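Local coordinates for protein p450 cytochrome, putative (Rippkaea orientalis, PDB 6Y01) that probably binds the molybdenum cofactor as a carrier protein, using a Rossmann-type fold of the SLOG clan, at residues Pro16-Met21 against Ser109-Ala114. Sequence-based numbering, arbitrary orientation.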
loop_
_atom_site.group_PDB
_atom_site.type_symbol
_atom_site.label_atom_id
_atom_site.label_comp_id
_atom_site.label_asym_id
_atom_site.label_seq_id
_atom_site.Cartn_x
_atom_site.Cartn_y
_atom_site.Cartn_z
ATOM N N PRO D 16 2.345 -20.064 14.946
ATOM C CA PRO D 16 1.172 -19.781 14.119
ATOM C C PRO D 16 0.591 -18.408 14.429
ATOM O O PRO D 16 0.472 -18.042 15.621
ATOM C CB PRO D 16 0.184 -20.888 14.487
ATOM C CG PRO D 16 1.097 -22.015 14.953
ATOM C CD PRO D 16 2.218 -21.318 15.682
ATOM N N ILE D 17 0.217 -17.669 13.387
ATOM C CA ILE D 17 -0.496 -16.391 13.487
ATOM C C ILE D 17 -1.909 -16.604 12.970
ATOM O O ILE D 17 -2.104 -17.058 11.842
ATOM C CB ILE D 17 0.127 -15.262 12.680
ATOM C CG1 ILE D 17 1.500 -14.911 13.174
ATOM C CG2 ILE D 17 -0.778 -14.041 12.731
ATOM C CD1 ILE D 17 2.109 -13.696 12.430
ATOM N N ILE D 18 -2.890 -16.370 13.829
ATOM C CA ILE D 18 -4.313 -16.555 13.500
ATOM C C ILE D 18 -4.924 -15.183 13.399
ATOM O O ILE D 18 -4.895 -14.404 14.396
ATOM C CB ILE D 18 -5.032 -17.401 14.550
ATOM C CG1 ILE D 18 -4.275 -18.700 14.837
ATOM C CG2 ILE D 18 -6.456 -17.669 14.124
ATOM C CD1 ILE D 18 -3.942 -19.551 13.678
ATOM N N GLY D 19 -5.447 -14.851 12.209
ATOM C CA GLY D 19 -6.121 -13.589 12.010
ATOM C C GLY D 19 -7.575 -13.715 12.360
ATOM O O GLY D 19 -8.229 -14.571 11.848
ATOM N N VAL D 20 -8.064 -12.863 13.234
ATOM C CA VAL D 20 -9.485 -12.827 13.600
ATOM C C VAL D 20 -10.050 -11.523 13.086
ATOM O O VAL D 20 -9.631 -10.447 13.529
ATOM C CB VAL D 20 -9.755 -13.025 15.100
ATOM C CG1 VAL D 20 -11.242 -12.887 15.371
ATOM C CG2 VAL D 20 -9.220 -14.372 15.533
ATOM N N MET D 21 -10.978 -11.641 12.141
ATOM C CA MET D 21 -11.641 -10.524 11.493
ATOM C C MET D 21 -13.100 -10.559 11.956
ATOM O O MET D 21 -13.653 -11.622 12.238
ATOM C CB MET D 21 -11.602 -10.683 9.929
ATOM C CG MET D 21 -10.234 -10.915 9.337
ATOM S SD MET D 21 -9.048 -9.486 9.455
ATOM C CE MET D 21 -7.749 -10.231 10.435
ATOM N N SER D 109 -1.442 -13.966 7.931
ATOM C CA SER D 109 -2.145 -14.951 8.762
ATOM C C SER D 109 -1.902 -16.356 8.227
ATOM O O SER D 109 -1.912 -16.566 6.991
ATOM C CB SER D 109 -3.614 -14.674 8.795
ATOM O OG SER D 109 -3.938 -13.435 9.399
ATOM N N ASP D 110 -1.677 -17.322 9.094
ATOM C CA ASP D 110 -1.657 -18.738 8.695
ATOM C C ASP D 110 -3.074 -19.238 8.437
ATOM O O ASP D 110 -3.281 -20.071 7.544
ATOM C CB ASP D 110 -0.938 -19.565 9.757
ATOM C CG ASP D 110 0.517 -19.192 9.834
ATOM O OD1 ASP D 110 1.195 -19.152 8.748
ATOM O OD2 ASP D 110 0.971 -18.916 10.904
ATOM N N VAL D 111 -4.032 -18.782 9.224
ATOM C CA VAL D 111 -5.474 -19.072 9.056
ATOM C C VAL D 111 -6.198 -17.782 9.365
ATOM O O VAL D 111 -5.795 -17.055 10.311
ATOM C CB VAL D 111 -5.953 -20.199 9.977
ATOM C CG1 VAL D 111 -7.428 -20.451 9.738
ATOM C CG2 VAL D 111 -5.120 -21.459 9.826
ATOM N N VAL D 112 -7.258 -17.494 8.640
ATOM C CA VAL D 112 -8.102 -16.308 8.848
ATOM C C VAL D 112 -9.445 -16.823 9.349
ATOM O O VAL D 112 -10.026 -17.741 8.741
ATOM C CB VAL D 112 -8.288 -15.522 7.517
ATOM C CG1 VAL D 112 -9.303 -14.419 7.686
ATOM C CG2 VAL D 112 -6.971 -14.957 7.020
ATOM N N ILE D 113 -9.901 -16.281 10.482
ATOM C CA ILE D 113 -11.252 -16.559 10.982
ATOM C C ILE D 113 -12.090 -15.304 10.840
ATOM O O ILE D 113 -11.678 -14.215 11.310
ATOM C CB ILE D 113 -11.235 -16.978 12.466
ATOM C CG1 ILE D 113 -10.312 -18.173 12.719
ATOM C CG2 ILE D 113 -12.646 -17.220 12.934
ATOM C CD1 ILE D 113 -10.133 -18.521 14.185
ATOM N N ALA D 114 -13.246 -15.465 10.211
ATOM C CA ALA D 114 -14.236 -14.398 10.127
ATOM C C ALA D 114 -15.282 -14.705 11.185
ATOM O O ALA D 114 -16.055 -15.659 11.046
ATOM C CB ALA D 114 -14.861 -14.303 8.740
#
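Asp-110 reaches back to the start of strand 17-21 and takes the amide of Ile-17 on OD2, with Ile-17 N and Asp-110 OD2 2.9 Å apart. The N-H points almost straight at the oxygen, which is met on its anti side, 22° out of the carboxylate plane. Asp-110 CG stands anti to its own carbonyl carbon (chi1 -66°), which brings the carboxylate beside its backbone amide; that amide in turn donates to Ile-17 O, and the residue grips both polar groups of Ile-17. With an alanine here, Ile-17 N would probably be left without its acceptor at the head of the strand.

Beyond this pair the strands run parallel, tied by Gly-19 N to Val-111 O, Ile-113 N to Gly-19 O and Met-21 N to Ile-113 O. On one face Ile-18 CG2 meets Ile-113 CD1 at 3.8 Å, the two side chains crossing at a slant beneath helices 29-44 and 162-176. On the other, Met-21 CG lies 4.0 Å from Val-112 CG1, and Ser-109 OG, hydrogen-bonded to Asn-105 O, sits 3.4 Å from Gly-19 CA, where a beta carbon would clash. Where these central strands of the Rossmann-type sheet begin to pair, the carboxylate thus replaces a main-chain acceptor, while Ile-17 O goes to Asp-110 N and Val-111 N is left buried without a partner.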